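Local coordinates for protein alpha-glucosidase (Pseudoalteromonas sp. K8, PDB 5HQA) that hydrolyses alpha-glucosides as a calcium-binding, chloride-activated enzyme of glycoside hydrolase family 97, held here with the inhibitor acarbose, at residues 439-444 with 452-457; 443-448 with 485-490; 408-413 with 417-422. All coordinates share one frame; numbering follows the deposited sequence.

Contact 1 of 3, residues 439-444 with 452-457; sequences IKDTGL and ITREGA. With CA (calcium ion), chain C; AC1 (4,6-dideoxy-4-{[(1S,4R,5S,6S)-4,5,6-trihydroxy-3-(hydroxymethyl)cyclohex-2-en-1-yl]amino}-alpha-D-glucopyranose), chain B.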
loop_
_atom_site.group_PDB
_atom_site.type_symbol
_atom_site.label_atom_id
_atom_site.label_comp_id
_atom_site.label_asym_id
_atom_site.label_seq_id
_atom_site.Cartn_x
_atom_site.Cartn_y
_atom_site.Cartn_z
ATOM N N ILE A 439 -1.496 -7.040 -6.198
ATOM C CA ILE A 439 -0.074 -7.185 -5.914
ATOM C C ILE A 439 0.319 -6.067 -4.954
ATOM O O ILE A 439 -0.231 -4.959 -5.002
ATOM C CB ILE A 439 0.754 -7.136 -7.217
ATOM C CG1 ILE A 439 2.254 -7.269 -6.930
ATOM C CG2 ILE A 439 0.501 -5.822 -7.981
ATOM C CD1 ILE A 439 2.664 -8.642 -6.402
ATOM N N LYS A 440 1.260 -6.355 -4.059
ATOM C CA LYS A 440 1.747 -5.327 -3.147
ATOM C C LYS A 440 2.267 -4.122 -3.926
ATOM O O LYS A 440 2.722 -4.240 -5.070
ATOM C CB LYS A 440 2.850 -5.893 -2.257
ATOM C CG LYS A 440 4.106 -6.275 -3.054
ATOM C CD LYS A 440 5.040 -7.174 -2.243
ATOM C CE LYS A 440 6.269 -7.537 -3.069
ATOM N NZ LYS A 440 7.219 -8.435 -2.340
ATOM N N ASP A 441 2.159 -2.951 -3.299
ATOM C CA ASP A 441 2.634 -1.704 -3.888
ATOM C C ASP A 441 4.160 -1.724 -3.948
ATOM O O ASP A 441 4.821 -2.040 -2.952
ATOM C CB ASP A 441 2.129 -0.528 -3.038
ATOM C CG ASP A 441 2.357 0.842 -3.686
ATOM O OD1 ASP A 441 3.294 0.989 -4.505
ATOM O OD2 ASP A 441 1.586 1.784 -3.352
ATOM N N THR A 442 4.728 -1.440 -5.125
ATOM C CA THR A 442 6.180 -1.333 -5.246
ATOM C C THR A 442 6.581 0.001 -5.869
ATOM O O THR A 442 7.679 0.119 -6.429
ATOM C CB THR A 442 6.771 -2.510 -6.037
ATOM O OG1 THR A 442 6.233 -2.538 -7.364
ATOM C CG2 THR A 442 6.431 -3.835 -5.339
ATOM N N GLY A 443 5.713 1.011 -5.767
ATOM C CA GLY A 443 6.019 2.353 -6.228
ATOM C C GLY A 443 5.623 2.663 -7.655
ATOM O O GLY A 443 5.986 3.734 -8.159
ATOM N N LEU A 444 4.882 1.777 -8.323
ATOM C CA LEU A 444 4.584 1.990 -9.734
ATOM C C LEU A 444 3.632 3.162 -9.977
ATOM O O LEU A 444 3.516 3.606 -11.127
ATOM C CB LEU A 444 4.015 0.703 -10.341
ATOM C CG LEU A 444 5.068 -0.383 -10.563
ATOM C CD1 LEU A 444 4.410 -1.736 -10.782
ATOM C CD2 LEU A 444 5.935 -0.001 -11.761
ATOM N N ILE A 452 -3.930 4.506 -8.320
ATOM C CA ILE A 452 -3.947 5.492 -7.241
ATOM C C ILE A 452 -3.843 4.851 -5.860
ATOM O O ILE A 452 -3.254 5.445 -4.949
ATOM C CB ILE A 452 -5.188 6.397 -7.349
ATOM C CG1 ILE A 452 -6.473 5.570 -7.399
ATOM C CG2 ILE A 452 -5.073 7.270 -8.582
ATOM C CD1 ILE A 452 -7.725 6.414 -7.413
ATOM N N THR A 453 -4.376 3.650 -5.665
ATOM C CA THR A 453 -4.342 3.048 -4.341
ATOM C C THR A 453 -4.657 1.559 -4.474
ATOM O O THR A 453 -4.962 1.058 -5.562
ATOM C CB THR A 453 -5.310 3.773 -3.392
ATOM O OG1 THR A 453 -5.016 3.419 -2.033
ATOM C CG2 THR A 453 -6.777 3.428 -3.712
ATOM N N ARG A 454 -4.559 0.851 -3.354
ATOM C CA ARG A 454 -4.875 -0.571 -3.324
ATOM C C ARG A 454 -5.136 -0.979 -1.884
ATOM O O ARG A 454 -4.871 -0.228 -0.944
ATOM C CB ARG A 454 -3.742 -1.411 -3.925
ATOM C CG ARG A 454 -2.520 -1.559 -3.007
ATOM C CD ARG A 454 -1.303 -1.993 -3.822
ATOM N NE ARG A 454 -0.979 -0.981 -4.825
ATOM C CZ ARG A 454 -0.484 -1.245 -6.030
ATOM N NH1 ARG A 454 -0.250 -2.504 -6.402
ATOM N NH2 ARG A 454 -0.221 -0.243 -6.868
ATOM N N GLU A 455 -5.658 -2.190 -1.724
ATOM C CA GLU A 455 -5.862 -2.723 -0.383
ATOM C C GLU A 455 -4.618 -3.522 0.019
ATOM O O GLU A 455 -3.620 -2.928 0.443
ATOM C CB GLU A 455 -7.147 -3.554 -0.336
ATOM C CG GLU A 455 -7.626 -3.873 1.063
ATOM C CD GLU A 455 -8.946 -4.630 1.047
ATOM O OE1 GLU A 455 -9.006 -5.723 0.440
ATOM O OE2 GLU A 455 -9.927 -4.117 1.624
ATOM N N GLY A 456 -4.636 -4.845 -0.119
ATOM C CA GLY A 456 -3.403 -5.599 0.131
ATOM C C GLY A 456 -2.961 -5.643 1.582
ATOM O O GLY A 456 -1.749 -5.626 1.870
ATOM N N ALA A 457 -3.923 -5.713 2.500
ATOM C CA ALA A 457 -3.779 -5.748 3.949
ATOM C C ALA A 457 -5.195 -5.800 4.504
ATOM O O ALA A 457 -6.163 -5.526 3.785
ATOM C CB ALA A 457 -3.030 -4.520 4.499
HETATM CA CA CA C . -10.486 -7.470 0.643
HETATM C C1 AC1 B . -13.122 -12.552 1.552
HETATM O O2 AC1 B . -10.745 -12.464 1.824
HETATM C C2 AC1 B . -11.838 -11.873 1.101
HETATM C C4A AC1 B . -15.445 -5.692 -1.422
HETATM C C3 AC1 B . -11.894 -10.383 1.307
HETATM O O3 AC1 B . -10.641 -9.779 0.940
HETATM C C4 AC1 B . -13.043 -9.803 0.524
HETATM N N4A AC1 B . -13.007 -8.309 0.430
HETATM C C5 AC1 B . -14.228 -10.304 1.335
HETATM O O5 AC1 B . -14.333 -11.774 1.129
HETATM C C6 AC1 B . -15.542 -9.677 0.986
HETATM C C1B AC1 B . -13.196 -7.758 -0.959
HETATM C C2B AC1 B . -13.047 -6.096 -0.936
HETATM O O2B AC1 B . -11.841 -5.781 -0.241
HETATM C C3B AC1 B . -14.192 -5.486 -0.394
HETATM O O3B AC1 B . -14.033 -4.061 -0.184
HETATM O O4 AC1 B . -16.638 -5.204 -0.839
HETATM C C5B AC1 B . -15.632 -7.068 -1.817
HETATM C C7B AC1 B . -14.420 -8.129 -1.586
HETATM C C6B AC1 B . -16.647 -7.343 -2.939
HETATM O O6B AC1 B . -16.077 -6.924 -4.139
HETATM O O HOH W 1 -1.050 1.668 -3.509
#

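Contact 2 of 3, residues 443-448 with 485-490; sequences GLRRTY and AGPMDF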
loop_
_atom_site.group_PDB
_atom_site.type_symbol
_atom_site.label_atom_id
_atom_site.label_comp_id
_atom_site.label_asym_id
_atom_site.label_seq_id
_atom_site.Cartn_x
_atom_site.Cartn_y
_atom_site.Cartn_z
ATOM N N GLY A 443 5.713 1.011 -5.767
ATOM C CA GLY A 443 6.019 2.353 -6.228
ATOM C C GLY A 443 5.623 2.663 -7.655
ATOM O O GLY A 443 5.986 3.734 -8.159
ATOM N N LEU A 444 4.882 1.777 -8.323
ATOM C CA LEU A 444 4.584 1.990 -9.734
ATOM C C LEU A 444 3.632 3.162 -9.977
ATOM O O LEU A 444 3.516 3.606 -11.127
ATOM C CB LEU A 444 4.015 0.703 -10.341
ATOM C CG LEU A 444 5.068 -0.383 -10.563
ATOM C CD1 LEU A 444 4.410 -1.736 -10.782
ATOM C CD2 LEU A 444 5.935 -0.001 -11.761
ATOM N N ARG A 445 2.964 3.682 -8.937
ATOM C CA ARG A 445 2.187 4.911 -9.098
ATOM C C ARG A 445 3.033 6.065 -9.633
ATOM O O ARG A 445 2.484 7.000 -10.226
ATOM C CB ARG A 445 1.540 5.316 -7.763
ATOM C CG ARG A 445 2.560 5.610 -6.649
ATOM C CD ARG A 445 1.875 5.866 -5.306
ATOM N NE ARG A 445 2.803 5.778 -4.173
ATOM C CZ ARG A 445 3.120 6.792 -3.361
ATOM N NH1 ARG A 445 2.601 8.011 -3.539
ATOM N NH2 ARG A 445 3.961 6.582 -2.348
ATOM N N ARG A 446 4.352 6.044 -9.430
ATOM C CA ARG A 446 5.177 7.081 -10.039
ATOM C C ARG A 446 5.131 6.978 -11.556
ATOM O O ARG A 446 4.965 7.981 -12.261
ATOM C CB ARG A 446 6.621 6.985 -9.554
ATOM C CG ARG A 446 7.503 8.005 -10.282
ATOM C CD ARG A 446 8.953 7.927 -9.888
ATOM N NE ARG A 446 9.673 9.068 -10.434
ATOM C CZ ARG A 446 10.963 9.307 -10.224
ATOM N NH1 ARG A 446 11.678 8.481 -9.471
ATOM N NH2 ARG A 446 11.533 10.377 -10.760
ATOM N N THR A 447 5.269 5.758 -12.071
ATOM C CA THR A 447 5.331 5.513 -13.505
ATOM C C THR A 447 3.949 5.584 -14.144
ATOM O O THR A 447 3.809 6.053 -15.281
ATOM C CB THR A 447 5.954 4.138 -13.745
ATOM O OG1 THR A 447 7.113 3.995 -12.910
ATOM C CG2 THR A 447 6.351 3.972 -15.199
ATOM N N TYR A 448 2.930 5.106 -13.425
ATOM C CA TYR A 448 1.547 5.038 -13.899
ATOM C C TYR A 448 0.672 5.708 -12.855
ATOM O O TYR A 448 0.082 5.036 -11.998
ATOM C CB TYR A 448 1.111 3.591 -14.134
ATOM C CG TYR A 448 2.027 2.893 -15.099
ATOM C CD1 TYR A 448 1.910 3.103 -16.468
ATOM C CD2 TYR A 448 3.040 2.063 -14.644
ATOM C CE1 TYR A 448 2.765 2.483 -17.364
ATOM C CE2 TYR A 448 3.895 1.437 -15.532
ATOM C CZ TYR A 448 3.754 1.654 -16.886
ATOM O OH TYR A 448 4.611 1.032 -17.762
ATOM N N ALA A 485 4.934 0.444 1.809
ATOM C CA ALA A 485 4.854 0.122 0.390
ATOM C C ALA A 485 4.191 1.227 -0.421
ATOM O O ALA A 485 4.513 1.387 -1.600
ATOM C CB ALA A 485 4.103 -1.197 0.184
ATOM N N GLY A 486 3.279 1.995 0.180
ATOM C CA GLY A 486 2.543 3.019 -0.536
ATOM C C GLY A 486 1.116 3.156 -0.022
ATOM O O GLY A 486 0.749 2.562 1.000
ATOM N N PRO A 487 0.282 3.929 -0.731
ATOM C CA PRO A 487 -1.062 4.245 -0.208
ATOM C C PRO A 487 -1.945 3.014 -0.038
ATOM O O PRO A 487 -1.800 2.008 -0.738
ATOM C CB PRO A 487 -1.643 5.202 -1.261
ATOM C CG PRO A 487 -0.779 5.023 -2.493
ATOM C CD PRO A 487 0.589 4.667 -1.970
ATOM N N MET A 488 -2.879 3.102 0.908
ATOM C CA MET A 488 -3.810 2.011 1.151
ATOM C C MET A 488 -5.228 2.541 1.224
ATOM O O MET A 488 -5.485 3.539 1.905
ATOM C CB MET A 488 -3.490 1.263 2.443
ATOM C CG MET A 488 -4.519 0.171 2.746
ATOM S SD MET A 488 -4.228 -0.633 4.323
ATOM C CE MET A 488 -5.567 -1.841 4.349
ATOM N N ASP A 489 -6.140 1.858 0.529
ATOM C CA ASP A 489 -7.583 2.089 0.628
ATOM C C ASP A 489 -8.104 1.315 1.841
ATOM O O ASP A 489 -8.591 0.188 1.737
ATOM C CB ASP A 489 -8.272 1.647 -0.664
ATOM C CG ASP A 489 -9.771 1.972 -0.696
ATOM O OD1 ASP A 489 -10.162 3.091 -0.276
ATOM O OD2 ASP A 489 -10.559 1.107 -1.176
ATOM N N PHE A 490 -7.987 1.938 3.023
ATOM C CA PHE A 490 -8.385 1.299 4.280
ATOM C C PHE A 490 -9.890 1.387 4.536
ATOM O O PHE A 490 -10.432 0.570 5.296
ATOM C CB PHE A 490 -7.620 1.943 5.449
ATOM C CG PHE A 490 -7.892 1.298 6.786
ATOM C CD1 PHE A 490 -7.128 0.220 7.215
ATOM C CD2 PHE A 490 -8.918 1.765 7.608
ATOM C CE1 PHE A 490 -7.385 -0.392 8.441
ATOM C CE2 PHE A 490 -9.188 1.158 8.837
ATOM C CZ PHE A 490 -8.419 0.076 9.250
HETATM O O HOH W 2 4.372 3.525 -3.611
HETATM O O HOH W 3 5.810 4.541 -1.176
#

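Contact 3 of 3, residues 408-413 with 417-422; sequences EWHDGQ and NEYLHN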
loop_
_atom_site.group_PDB
_atom_site.type_symbol
_atom_site.label_atom_id
_atom_site.label_comp_id
_atom_site.label_asym_id
_atom_site.label_seq_id
_atom_site.Cartn_x
_atom_site.Cartn_y
_atom_site.Cartn_z
ATOM N N GLU A 408 -3.235 -19.805 -10.385
ATOM C CA GLU A 408 -2.037 -18.992 -10.233
ATOM C C GLU A 408 -2.109 -18.228 -8.917
ATOM O O GLU A 408 -3.170 -18.105 -8.296
ATOM C CB GLU A 408 -1.872 -18.012 -11.405
ATOM C CG GLU A 408 -1.923 -18.665 -12.785
ATOM C CD GLU A 408 -0.692 -19.512 -13.125
ATOM O OE1 GLU A 408 0.295 -19.511 -12.354
ATOM O OE2 GLU A 408 -0.715 -20.182 -14.186
ATOM N N TRP A 409 -0.959 -17.695 -8.510
ATOM C CA TRP A 409 -0.854 -16.812 -7.360
ATOM C C TRP A 409 -1.144 -15.370 -7.753
ATOM O O TRP A 409 -0.834 -14.936 -8.868
ATOM C CB TRP A 409 0.549 -16.887 -6.765
ATOM C CG TRP A 409 0.853 -18.193 -6.106
ATOM C CD1 TRP A 409 1.435 -19.284 -6.678
ATOM C CD2 TRP A 409 0.594 -18.542 -4.739
ATOM N NE1 TRP A 409 1.549 -20.301 -5.754
ATOM C CE2 TRP A 409 1.037 -19.872 -4.555
ATOM C CE3 TRP A 409 0.036 -17.856 -3.646
ATOM C CZ2 TRP A 409 0.938 -20.534 -3.323
ATOM C CZ3 TRP A 409 -0.077 -18.522 -2.423
ATOM C CH2 TRP A 409 0.369 -19.848 -2.277
ATOM N N HIS A 410 -1.716 -14.614 -6.805
ATOM C CA HIS A 410 -1.910 -13.181 -7.018
ATOM C C HIS A 410 -0.598 -12.452 -7.244
ATOM O O HIS A 410 -0.605 -11.372 -7.835
ATOM C CB HIS A 410 -2.604 -12.527 -5.819
ATOM C CG HIS A 410 -4.047 -12.902 -5.663
ATOM N ND1 HIS A 410 -4.451 -14.154 -5.252
ATOM C CD2 HIS A 410 -5.179 -12.175 -5.835
ATOM C CE1 HIS A 410 -5.773 -14.188 -5.195
ATOM N NE2 HIS A 410 -6.238 -12.998 -5.542
ATOM N N ASP A 411 0.524 -12.995 -6.766
ATOM C CA ASP A 411 1.785 -12.260 -6.815
ATOM C C ASP A 411 2.845 -12.956 -7.674
ATOM O O ASP A 411 4.037 -12.645 -7.563
ATOM C CB ASP A 411 2.301 -11.978 -5.394
ATOM C CG ASP A 411 2.458 -13.228 -4.528
ATOM O OD1 ASP A 411 1.593 -14.135 -4.572
ATOM O OD2 ASP A 411 3.447 -13.280 -3.751
ATOM N N GLY A 412 2.438 -13.867 -8.564
ATOM C CA GLY A 412 3.363 -14.385 -9.551
ATOM C C GLY A 412 3.533 -13.440 -10.741
ATOM O O GLY A 412 2.836 -12.432 -10.881
ATOM N N GLN A 413 4.491 -13.782 -11.612
ATOM C CA GLN A 413 4.723 -12.985 -12.818
ATOM C C GLN A 413 3.451 -12.839 -13.654
ATOM O O GLN A 413 3.167 -11.757 -14.182
ATOM C CB GLN A 413 5.838 -13.615 -13.655
ATOM C CG GLN A 413 6.096 -12.924 -14.990
ATOM C CD GLN A 413 7.153 -13.643 -15.804
ATOM O OE1 GLN A 413 7.327 -14.857 -15.682
ATOM N NE2 GLN A 413 7.875 -12.898 -16.633
ATOM N N ASN A 417 1.815 -9.082 -14.375
ATOM C CA ASN A 417 1.544 -8.543 -15.703
ATOM C C ASN A 417 0.056 -8.291 -15.923
ATOM O O ASN A 417 -0.317 -7.333 -16.616
ATOM C CB ASN A 417 2.089 -9.495 -16.769
ATOM C CG ASN A 417 3.607 -9.479 -16.834
ATOM O OD1 ASN A 417 4.236 -8.509 -16.401
ATOM N ND2 ASN A 417 4.204 -10.551 -17.365
ATOM N N GLU A 418 -0.800 -9.136 -15.344
ATOM C CA GLU A 418 -2.241 -8.975 -15.488
ATOM C C GLU A 418 -2.724 -7.679 -14.841
ATOM O O GLU A 418 -3.550 -6.958 -15.417
ATOM C CB GLU A 418 -2.941 -10.195 -14.884
ATOM C CG GLU A 418 -4.372 -10.388 -15.326
ATOM C CD GLU A 418 -4.512 -10.738 -16.803
ATOM O OE1 GLU A 418 -3.616 -11.400 -17.380
ATOM O OE2 GLU A 418 -5.537 -10.334 -17.389
ATOM N N TYR A 419 -2.219 -7.359 -13.645
ATOM C CA TYR A 419 -2.614 -6.110 -12.997
ATOM C C TYR A 419 -2.208 -4.910 -13.836
ATOM O O TYR A 419 -2.988 -3.968 -14.019
ATOM C CB TYR A 419 -1.980 -5.988 -11.611
ATOM C CG TYR A 419 -2.498 -6.921 -10.544
ATOM C CD1 TYR A 419 -3.812 -6.830 -10.081
ATOM C CD2 TYR A 419 -1.653 -7.864 -9.958
ATOM C CE1 TYR A 419 -4.273 -7.683 -9.075
ATOM C CE2 TYR A 419 -2.099 -8.716 -8.959
ATOM C CZ TYR A 419 -3.409 -8.623 -8.527
ATOM O OH TYR A 419 -3.847 -9.457 -7.525
ATOM N N LEU A 420 -0.963 -4.906 -14.324
ATOM C CA LEU A 420 -0.486 -3.743 -15.062
ATOM C C LEU A 420 -1.232 -3.583 -16.380
ATOM O O LEU A 420 -1.485 -2.455 -16.811
ATOM C CB LEU A 420 1.025 -3.841 -15.292
ATOM C CG LEU A 420 1.629 -2.568 -15.895
ATOM C CD1 LEU A 420 1.344 -1.367 -15.005
ATOM C CD2 LEU A 420 3.123 -2.715 -16.143
ATOM N N HIS A 421 -1.620 -4.688 -17.021
ATOM C CA HIS A 421 -2.433 -4.569 -18.225
ATOM C C HIS A 421 -3.729 -3.830 -17.930
ATOM O O HIS A 421 -4.138 -2.947 -18.693
ATOM C CB HIS A 421 -2.745 -5.943 -18.810
ATOM C CG HIS A 421 -3.841 -5.909 -19.829
ATOM N ND1 HIS A 421 -3.664 -5.384 -21.092
ATOM C CD2 HIS A 421 -5.139 -6.291 -19.758
ATOM C CE1 HIS A 421 -4.799 -5.464 -21.763
ATOM N NE2 HIS A 421 -5.710 -6.013 -20.979
ATOM N N ASN A 422 -4.381 -4.185 -16.822
ATOM C CA ASN A 422 -5.626 -3.535 -16.414
ATOM C C ASN A 422 -5.416 -2.037 -16.198
ATOM O O ASN A 422 -6.201 -1.205 -16.679
ATOM C CB ASN A 422 -6.140 -4.226 -15.143
ATOM C CG ASN A 422 -7.432 -3.632 -14.619
ATOM O OD1 ASN A 422 -7.447 -3.002 -13.561
ATOM N ND2 ASN A 422 -8.528 -3.855 -15.336
#

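Contact 1 of 3, residues 439-444 with 452-457
In the TIM barrel, the crossover between the parallel neighbouring strands 432-435 and 451-454 is fastened by Arg454, which reaches to Ile439 and Asp441. No regular helix interrupts the crossover here. Arg454 CG sits between the backbone N and the carbonyl carbon (chi1 75°). With a second bend at chi3, this brings the guanidinium against the loop backbone. Arg454 NH1 donates to Ile439 O over 2.8 Å, with an N-H...O angle of 156°. The oxygen lies close to the guanidinium plane, but the donor stands above the carbonyl plane of Ile439. Beside this bond, Ile439 CG2 is 3.8 Å from Arg454 NH1. The two side chains run alongside each other.

Asp441 comes over one face of the guanidinium, with Asp441 CB 3.6 Å from Arg454 NE. Its carboxylate is not paired directly with the arginine. Asp441 OD2 stays 4.0 Å from Arg454 NE and well off the plane; no N-H points at it, and any attraction is probably that of the charges alone. Water 1 joins them: it accepts from Arg454 NE and donates to Asp441 OD2 at 2.6 Å. This water sits at the guanidinium edge, in plane. The other oxygen, Asp441 OD1, accepts from Gly443 N at 2.7 Å, nearly along its C-O axis. The carboxylate is therefore tied at both oxygens.

The next residue, Glu455, carries its chain extended to the calcium. Glu455 OE1 binds the calcium ion at 2.3 Å, together with Glu154, Glu437 and Glu461. The AC1 unit of acarbose adds O3, N4A and O2B. A calcium ion gripped by glutamates and sugar beside the barrel strands marks the active-site pocket of this family 97 enzyme, and the loop itself turns through an Asx turn at Asp441.

Contact 2 of 3, residues 443-448 with 485-490
Over one face of the Arg445 guanidinium lies Pro487 CD, offset toward the rim. At the edge, in plane, sit waters 2 and 3. The proline ring and the arginine chain approach from opposite directions. The closest pair is Arg445 NE and Pro487 CD, at 3.3 Å. The chain is extended from CG to NE, and Arg445 CD lies 3.8 Å from Pro487 CD.

The polar side of the contact is carried by water. Water 2 accepts from Arg445 NE at 2.8 Å and donates to Ala485 O at 2.9 Å. Water 3 accepts from Arg445 NH2 at 3.0 Å, and its bond to Ala485 O is weak. Glu72 forms a salt bridge with NH2, so the charge is matched from the N-terminal family region. Losing the guanidinium to a leucine here would probably leave Glu72 without its mate, leave Pro487 CD without the flat group it packs on and cut both water bridges to Ala485.

Gly486 lies between Ala485 and Pro487. It has positive phi, and a side chain on it would collide with Pro487 CD. The arginine itself is placed by the type I beta turn from Gly443 to Arg446. The whole joins two loops of the TIM barrel: the crossover into strand 451-454 and the loop that leaves helix 482-485 at Gly486.

Contact 3 of 3, residues 408-413 with 417-422
His410 meets Tyr419 from the type I beta turn, Trp409 to Gly412, that leads into the barrel helix 413-428. The side chain of His410 passes the tyrosine hydroxyl. His410 CD2 is 3.5 Å from Tyr419 OH, which lies near the imidazole plane at the ring edge. The hydroxyl is hydrogen-bonded to Glu437 O, and His410 NE2 to Tyr389 O. This seats the pair close behind a calcium ligand, Glu437. The backbone O of His410 lies at the edge of the tyrosine ring, in its plane, 3.2 Å from Tyr419 CE2. This buried oxygen has no polar partner in the model; the ring edge lies against it.

Gly412 follows as the N-cap. Gln413 opens the helix, and Gln413 O accepts from Asn417 N at 3.0 Å, a nearly straight bond of 164°. The side chains of Gln413 and Asn417 run side by side, pointing the same way, with their amide planes 52° apart. Gln413 OE1 accepts from Lys219 N. Both amides reach Asp191 OD1, through Gln413 NE2 and Asn417 ND2, while Gln413 CG lies 3.9 Å from Asn417 ND2.

In the fold
Contacts 1 and 2 start from the same loop and share Gly443 and Leu444. Their centres are about 5 Å apart. A probable hydrogen bond of 2.9 Å from Asp489 N to Arg454 O joins them, and Asp441 packs on the Gly486-Pro487 corner. Contact 3 comes earlier in the chain, with its centre about 12 Å from that of contact 1 and 16 Å from that of contact 2. It meets contact 1 at Tyr419 CE2, 3.3 Å from Ile439 N, and contact 2 at Tyr448 on Leu420. Contact 1 supplies a calcium ligand. The His410 side chain lies about 9 Å from the ion and 8 Å from the bound AC1, and the Pro487 side chain about 10 Å from that of Glu455.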